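Local coordinates for protein diol-dehydratase (Roseburia inulinivorans, PDB 5I2A) that probably dehydrates 1,2-propanediol without vitamin B12, acting as a lyase of the glycyl radical enzyme family, at residues M589-G594 with G712-T717; T598-I603 with Q629-E634; N457-L462 with A559-S564. All coordinates share one frame; numbering follows the deposited sequence.

Interaction 1 (M589-G594 with G712-T717)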
# COMPACT_ATOMS: atom_id res chain seq x y z
N MET A 589 13.47 -27.07 -40.03
CA MET A 589 14.40 -28.19 -40.13
C MET A 589 15.88 -27.79 -39.95
O MET A 589 16.78 -28.56 -40.31
CB MET A 589 14.22 -28.89 -41.49
CG MET A 589 12.85 -29.50 -41.70
SD MET A 589 12.54 -30.78 -40.47
CE MET A 589 14.02 -31.76 -40.59
N ASN A 590 16.12 -26.61 -39.39
CA ASN A 590 17.48 -26.14 -39.13
C ASN A 590 18.37 -26.22 -40.37
O ASN A 590 19.53 -26.62 -40.28
CB ASN A 590 18.11 -26.93 -37.98
CG ASN A 590 19.32 -26.23 -37.38
OD1 ASN A 590 19.43 -25.01 -37.44
ND2 ASN A 590 20.22 -27.01 -36.79
N TYR A 591 17.81 -25.85 -41.51
CA TYR A 591 18.53 -25.83 -42.78
C TYR A 591 19.10 -27.22 -43.15
O TYR A 591 20.07 -27.31 -43.90
CB TYR A 591 19.65 -24.80 -42.71
CG TYR A 591 19.21 -23.35 -42.65
CD1 TYR A 591 18.66 -22.72 -43.76
CD2 TYR A 591 19.37 -22.60 -41.50
CE1 TYR A 591 18.26 -21.40 -43.72
CE2 TYR A 591 18.99 -21.26 -41.45
CZ TYR A 591 18.43 -20.67 -42.56
OH TYR A 591 18.05 -19.34 -42.54
N GLY A 592 18.50 -28.28 -42.62
CA GLY A 592 18.98 -29.63 -42.85
C GLY A 592 20.25 -29.98 -42.08
O GLY A 592 20.89 -30.97 -42.37
N LYS A 593 20.59 -29.18 -41.07
CA LYS A 593 21.83 -29.42 -40.32
C LYS A 593 21.65 -30.33 -39.11
O LYS A 593 22.59 -30.57 -38.37
CB LYS A 593 22.43 -28.09 -39.87
CG LYS A 593 22.68 -27.10 -40.99
CD LYS A 593 23.90 -27.48 -41.81
CE LYS A 593 24.11 -26.51 -42.97
NZ LYS A 593 25.44 -26.70 -43.62
N GLY A 594 20.44 -30.83 -38.90
CA GLY A 594 20.19 -31.70 -37.76
C GLY A 594 19.33 -31.06 -36.68
O GLY A 594 19.39 -29.86 -36.46
N GLY A 712 20.49 -16.90 -41.39
CA GLY A 712 21.38 -18.04 -41.58
C GLY A 712 21.88 -18.66 -40.28
O GLY A 712 22.59 -19.67 -40.27
N ARG A 713 21.51 -18.02 -39.18
CA ARG A 713 21.85 -18.49 -37.86
C ARG A 713 21.15 -19.83 -37.59
O ARG A 713 19.97 -19.98 -37.86
CB ARG A 713 21.44 -17.43 -36.83
CG ARG A 713 21.70 -17.78 -35.40
CD ARG A 713 21.10 -16.76 -34.41
NE ARG A 713 20.62 -17.54 -33.28
CZ ARG A 713 19.45 -18.16 -33.27
NH1 ARG A 713 18.61 -18.02 -34.29
NH2 ARG A 713 19.11 -18.91 -32.24
N LEU A 714 21.88 -20.81 -37.07
CA LEU A 714 21.30 -22.12 -36.80
C LEU A 714 20.52 -22.13 -35.50
O LEU A 714 20.75 -21.30 -34.61
CB LEU A 714 22.39 -23.20 -36.77
CG LEU A 714 23.23 -23.34 -38.05
CD1 LEU A 714 24.18 -24.54 -37.97
CD2 LEU A 714 22.33 -23.43 -39.27
N ALA A 715 19.60 -23.08 -35.38
CA ALA A 715 18.72 -23.19 -34.23
C ALA A 715 19.48 -23.25 -32.89
O ALA A 715 20.46 -23.98 -32.74
CB ALA A 715 17.84 -24.42 -34.38
N HIS A 716 18.99 -22.46 -31.94
CA HIS A 716 19.41 -22.49 -30.54
C HIS A 716 20.84 -22.01 -30.30
O HIS A 716 21.36 -22.13 -29.20
CB HIS A 716 19.19 -23.89 -29.96
CG HIS A 716 17.81 -24.41 -30.23
ND1 HIS A 716 17.57 -25.68 -30.70
CD2 HIS A 716 16.60 -23.80 -30.16
CE1 HIS A 716 16.27 -25.84 -30.89
NE2 HIS A 716 15.66 -24.71 -30.57
N THR A 717 21.46 -21.42 -31.32
CA THR A 717 22.77 -20.77 -31.14
C THR A 717 22.54 -19.34 -30.62
O THR A 717 21.42 -18.85 -30.67
CB THR A 717 23.57 -20.76 -32.45
OG1 THR A 717 22.90 -19.95 -33.42
CG2 THR A 717 23.79 -22.21 -32.97
O HOH W 1 21.50 -26.09 -34.24
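Asn-590 and Ala-715 bring two irregular backbones together, their CA atoms 5.9 Å apart. Segment 589-594 follows helix 580-588 and carries three consecutive residues of positive phi, Asn-590 to Gly-592. Segment 712-717 is a loop whose last four residues, Leu-714 to Thr-717, form a type II beta turn. The turn's backbone bond is weak, but the hydroxyl of Thr-717 also donates to its first carbonyl, OG1 to Leu-714 O at 2.8 Å.

The Asn-590 carboxamide joins the loops. With CG anti to the backbone N (chi1 -162°), OD1 reaches across and takes the amide of Ala-715 N at 2.8 Å. This N-H points almost straight at the oxygen (176°), although the donor stands 42° above the carbonyl plane of the asparagine. On the nitrogen side, ND2 donates to Gly-594 O at 3.0 Å, nearly in its own amide plane, and to a water that in turn donates a hydrogen bond to Ala-715 O at 2.8 Å. Polar partners at both ends of the amide should fix its rotation.

Beside this bond the Tyr-591 ring comes alongside the incoming loop. Its edge faces a backbone carbonyl, CE2 lying 3.9 Å from Arg-713 O, while CD2 meets the Leu-714 methyl CD2 at 3.8 Å. The phenol oxygen is bonded to Thr-709 O, and the ring stacks with His-647 of helix 637-651. Arg-713 turns back into its own loop, where NE and NH2 grip Thr-717 O side-on.

Here a Schellman motif ends helix 580-588 with Asn-590 as its C-prime residue, and the side chain of that residue docks, through Ala-715 N, the type II turn of the distant loop 712-717.

Interaction 2 (T598-I603 with Q629-E634)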
# COMPACT_ATOMS: atom_id res chain seq x y z
N THR A 598 16.93 -29.81 -27.71
CA THR A 598 15.87 -28.84 -27.43
C THR A 598 14.67 -29.13 -28.33
O THR A 598 13.53 -29.18 -27.86
CB THR A 598 16.35 -27.38 -27.62
OG1 THR A 598 17.42 -27.11 -26.71
CG2 THR A 598 15.22 -26.40 -27.33
N THR A 599 14.91 -29.34 -29.61
CA THR A 599 13.82 -29.65 -30.52
C THR A 599 13.18 -31.01 -30.17
O THR A 599 11.97 -31.16 -30.19
CB THR A 599 14.29 -29.63 -31.96
OG1 THR A 599 14.77 -28.32 -32.27
CG2 THR A 599 13.15 -29.99 -32.91
N ALA A 600 14.02 -31.98 -29.82
CA ALA A 600 13.52 -33.29 -29.42
C ALA A 600 12.55 -33.15 -28.25
O ALA A 600 11.44 -33.65 -28.31
CB ALA A 600 14.67 -34.20 -29.06
N GLY A 601 12.98 -32.44 -27.21
CA GLY A 601 12.14 -32.18 -26.06
C GLY A 601 10.85 -31.46 -26.40
O GLY A 601 9.78 -31.84 -25.91
N ASP A 602 10.94 -30.43 -27.25
CA ASP A 602 9.76 -29.67 -27.64
C ASP A 602 8.70 -30.58 -28.27
O ASP A 602 7.55 -30.59 -27.86
CB ASP A 602 10.11 -28.55 -28.63
CG ASP A 602 10.75 -27.34 -27.96
OD1 ASP A 602 10.70 -27.20 -26.73
OD2 ASP A 602 11.30 -26.51 -28.71
N ILE A 603 9.12 -31.32 -29.28
CA ILE A 603 8.22 -32.22 -29.99
C ILE A 603 7.72 -33.34 -29.07
O ILE A 603 6.55 -33.74 -29.15
CB ILE A 603 8.91 -32.79 -31.23
CG1 ILE A 603 9.17 -31.65 -32.21
CG2 ILE A 603 8.07 -33.86 -31.89
CD1 ILE A 603 10.08 -32.00 -33.34
N GLN A 629 13.69 -40.54 -32.33
CA GLN A 629 13.32 -40.25 -33.71
C GLN A 629 13.76 -38.86 -34.18
O GLN A 629 14.40 -38.74 -35.23
CB GLN A 629 11.81 -40.38 -33.84
CG GLN A 629 11.21 -39.97 -35.16
CD GLN A 629 9.71 -40.19 -35.16
OE1 GLN A 629 9.23 -41.27 -34.79
NE2 GLN A 629 8.96 -39.17 -35.57
N VAL A 630 13.40 -37.82 -33.43
CA VAL A 630 13.81 -36.46 -33.76
C VAL A 630 15.33 -36.38 -33.84
O VAL A 630 15.88 -35.84 -34.80
CB VAL A 630 13.31 -35.45 -32.71
CG1 VAL A 630 13.85 -34.05 -33.02
CG2 VAL A 630 11.79 -35.45 -32.66
N LEU A 631 16.00 -36.93 -32.84
CA LEU A 631 17.45 -36.88 -32.75
C LEU A 631 18.12 -37.59 -33.92
O LEU A 631 19.19 -37.18 -34.37
CB LEU A 631 17.92 -37.49 -31.43
CG LEU A 631 17.53 -36.68 -30.20
CD1 LEU A 631 18.08 -37.34 -28.97
CD2 LEU A 631 18.05 -35.25 -30.34
N GLU A 632 17.49 -38.65 -34.42
CA GLU A 632 18.10 -39.48 -35.46
C GLU A 632 17.48 -39.24 -36.82
O GLU A 632 17.81 -39.92 -37.78
CB GLU A 632 18.01 -40.97 -35.09
CG GLU A 632 18.95 -41.36 -33.96
CD GLU A 632 18.83 -42.81 -33.52
OE1 GLU A 632 17.92 -43.52 -34.00
OE2 GLU A 632 19.66 -43.23 -32.70
N MET A 633 16.58 -38.27 -36.90
CA MET A 633 15.89 -38.01 -38.15
C MET A 633 16.86 -37.69 -39.27
O MET A 633 17.77 -36.89 -39.09
CB MET A 633 14.91 -36.86 -38.01
CG MET A 633 14.22 -36.60 -39.32
SD MET A 633 13.38 -35.03 -39.39
CE MET A 633 12.74 -35.11 -41.06
N GLU A 634 16.64 -38.31 -40.42
CA GLU A 634 17.38 -37.96 -41.62
C GLU A 634 16.41 -37.61 -42.73
O GLU A 634 15.41 -38.30 -42.93
CB GLU A 634 18.31 -39.09 -42.04
CG GLU A 634 17.77 -40.48 -41.74
CD GLU A 634 18.87 -41.51 -41.61
OE1 GLU A 634 20.05 -41.11 -41.45
OE2 GLU A 634 18.56 -42.72 -41.67
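Val-630 is the main bump of this contact, pressing its forked side chain against Thr-599, Ala-600 and Ile-603 on helix 597-613. The hollow is shallow because Ala-600 forms its floor: Val-630 CG1 lies 3.7 Å from Ala-600 CA, touching backbone as well as side chain. A chi1 of 175° sets Val-630 CG1 opposite the backbone N and CG2 opposite the carbonyl carbon, which spreads the two methyls to different walls. CG1 also meets Thr-599 CG2 at 4.1 Å, the two side chains crossing at about a right angle, whereas CG2 rests against Ile-603 CD1 at 3.9 Å.

In return, the alanine methyl is the small bump offered by helix 597-613. It fits beside both Val-630 and Leu-631, with Ala-600 CB 3.8 Å from the leucine branch CD2. So small a residue lets the helices come close, the CA atoms of Ala-600 and Val-630 being 5.4 Å apart. Leu-595 lies against Val-630 as well.

The side-chain atoms that meet between the two helices are all carbon. The helices are therefore held by close fit, with Val-630 and Ala-600 buried and Leu-631 at the exposed margin, and with no directional polar bond between the segments.

Interaction 3 (N457-L462 with A559-S564)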
# COMPACT_ATOMS: atom_id res chain seq x y z
N ASN A 457 13.59 -10.70 -26.30
CA ASN A 457 14.14 -11.36 -27.49
C ASN A 457 13.41 -10.89 -28.75
O ASN A 457 12.30 -11.34 -29.02
CB ASN A 457 14.05 -12.89 -27.33
CG ASN A 457 14.80 -13.64 -28.43
OD1 ASN A 457 15.02 -13.12 -29.52
ND2 ASN A 457 15.20 -14.88 -28.12
N MET A 458 14.04 -10.01 -29.52
CA MET A 458 13.39 -9.47 -30.71
C MET A 458 13.24 -10.52 -31.82
O MET A 458 12.48 -10.31 -32.75
CB MET A 458 14.15 -8.24 -31.26
CG MET A 458 14.33 -7.10 -30.23
SD MET A 458 15.40 -5.77 -30.83
CE MET A 458 14.59 -5.39 -32.37
N CYS A 459 13.94 -11.64 -31.71
CA CYS A 459 13.77 -12.72 -32.68
C CYS A 459 12.50 -13.55 -32.46
O CYS A 459 12.01 -14.20 -33.40
CB CYS A 459 14.99 -13.66 -32.66
SG CYS A 459 16.51 -12.91 -33.23
N ARG A 460 11.98 -13.60 -31.24
CA ARG A 460 10.82 -14.46 -31.01
C ARG A 460 9.56 -13.93 -31.73
O ARG A 460 8.85 -14.71 -32.35
CB ARG A 460 10.59 -14.69 -29.52
CG ARG A 460 11.70 -15.54 -28.86
CD ARG A 460 11.17 -16.91 -28.38
NE ARG A 460 10.85 -17.74 -29.52
CZ ARG A 460 9.94 -18.69 -29.58
NH1 ARG A 460 9.18 -19.02 -28.54
NH2 ARG A 460 9.80 -19.34 -30.73
N PRO A 461 9.30 -12.60 -31.68
CA PRO A 461 8.21 -12.07 -32.51
C PRO A 461 8.40 -12.33 -34.00
O PRO A 461 7.41 -12.48 -34.71
CB PRO A 461 8.24 -10.56 -32.22
CG PRO A 461 8.72 -10.50 -30.81
CD PRO A 461 9.82 -11.55 -30.79
N LEU A 462 9.65 -12.41 -34.46
CA LEU A 462 9.92 -12.74 -35.86
C LEU A 462 9.51 -14.18 -36.16
O LEU A 462 8.85 -14.46 -37.16
CB LEU A 462 11.40 -12.53 -36.21
CG LEU A 462 11.80 -12.91 -37.64
CD1 LEU A 462 11.10 -12.03 -38.67
CD2 LEU A 462 13.32 -12.82 -37.82
N ALA A 559 20.94 -7.32 -35.07
CA ALA A 559 21.64 -7.81 -36.27
C ALA A 559 20.90 -9.00 -36.89
O ALA A 559 20.71 -9.06 -38.10
CB ALA A 559 23.10 -8.21 -35.94
N ASN A 560 20.49 -9.95 -36.04
CA ASN A 560 19.79 -11.14 -36.52
C ASN A 560 18.50 -10.76 -37.23
O ASN A 560 18.21 -11.27 -38.31
CB ASN A 560 19.50 -12.11 -35.38
CG ASN A 560 20.75 -12.47 -34.60
OD1 ASN A 560 20.96 -11.98 -33.49
ND2 ASN A 560 21.59 -13.32 -35.18
N VAL A 561 17.74 -9.85 -36.63
CA VAL A 561 16.47 -9.39 -37.19
C VAL A 561 16.68 -8.65 -38.51
O VAL A 561 15.98 -8.90 -39.49
CB VAL A 561 15.70 -8.48 -36.20
CG1 VAL A 561 14.50 -7.80 -36.87
CG2 VAL A 561 15.25 -9.28 -35.00
N ALA A 562 17.65 -7.75 -38.55
CA ALA A 562 17.90 -6.97 -39.76
C ALA A 562 18.28 -7.87 -40.93
O ALA A 562 17.73 -7.74 -42.03
CB ALA A 562 19.01 -5.96 -39.52
N ASP A 563 19.23 -8.76 -40.69
CA ASP A 563 19.69 -9.67 -41.73
C ASP A 563 18.57 -10.62 -42.15
O ASP A 563 18.42 -10.91 -43.34
CB ASP A 563 20.91 -10.44 -41.26
CG ASP A 563 22.18 -9.59 -41.24
OD1 ASP A 563 22.30 -8.65 -42.06
OD2 ASP A 563 23.05 -9.86 -40.40
N SER A 564 17.80 -11.09 -41.17
CA SER A 564 16.63 -11.93 -41.44
C SER A 564 15.64 -11.24 -42.37
O SER A 564 15.19 -11.83 -43.37
CB SER A 564 15.93 -12.32 -40.14
OG SER A 564 16.69 -13.29 -39.43
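Met-458, Cys-459 and Leu-462 face Asn-560, Val-561 and Ser-564, and every one of the six is buried. Dispersion contacts make up the crossing. The Val-561 methyl CG2 lies against the start of helix 459-467, where it touches Met-458 O at 3.7 Å and Met-458 CB at 4.0 Å. Just beyond, the thiol sulfur of Cys-459 lies along the first side-chain carbon of Asn-560 on the facing helix, SG to CB 3.8 Å. One turn further on, Leu-462 reaches over with CG anti to the backbone N (chi1 177°), and its branch CD2 lands on Ser-564 CB at 3.5 Å.

Polar bonds stay within each segment or go to other parts of the chain. Asn-457 OD1 accepts from Cys-459 N at 2.9 Å, an Asx turn that caps the beginning of the helix. Ser-564 OG folds back along its own helix to donate to Asn-560 O at 2.8 Å. That carbonyl also receives Ser-564 N at 2.9 Å, and the two donors arrive from opposite faces of its plane. The Asn-560 amide is used at both ends, OD1 by Ala-720 N and ND2 by Asp-711 OD2. A glycine in place of Ser-564 would probably open a gap beneath Leu-462 CD2 and leave Asn-560 O without its hydroxyl donor.

Helix 489-521 and helix 661-678 pack around the contact, bringing Tyr-496 and Ala-670 against Val-561. Met-458 O, besides meeting the valine methyl, accepts from the Tyr-496 hydroxyl. Strands 454-457 and 548-556 pair in parallel, and each leads directly or almost directly into one of these helices; the contact is thus a helix-to-helix junction at the ends of neighbouring parallel strands, within the pyruvate formate lyase-like part of the enzyme.

How the interactions relate
The three contacts run outward through one side of the chain. Interaction 3 is wholly buried, whereas interactions 1 and 2 are partly buried and lie progressively farther from the chain centre. The loop 712-717 is the bridge: Arg-713 CD packs 3.6 Å from Asn-560 ND2 of interaction 3, and the ring atom His-716 CE1 lies 3.6 Å from Thr-598 CB of interaction 2. Met-589 and Met-633 add another touch between the outer two. Interactions 2 and 3 do not meet. Chemistry follows structure: the helix pairs join through apolar packing, while the two loops of interaction 1 rely on a side-chain-to-backbone hydrogen bond and a bridging water, with an apolar contact beside them.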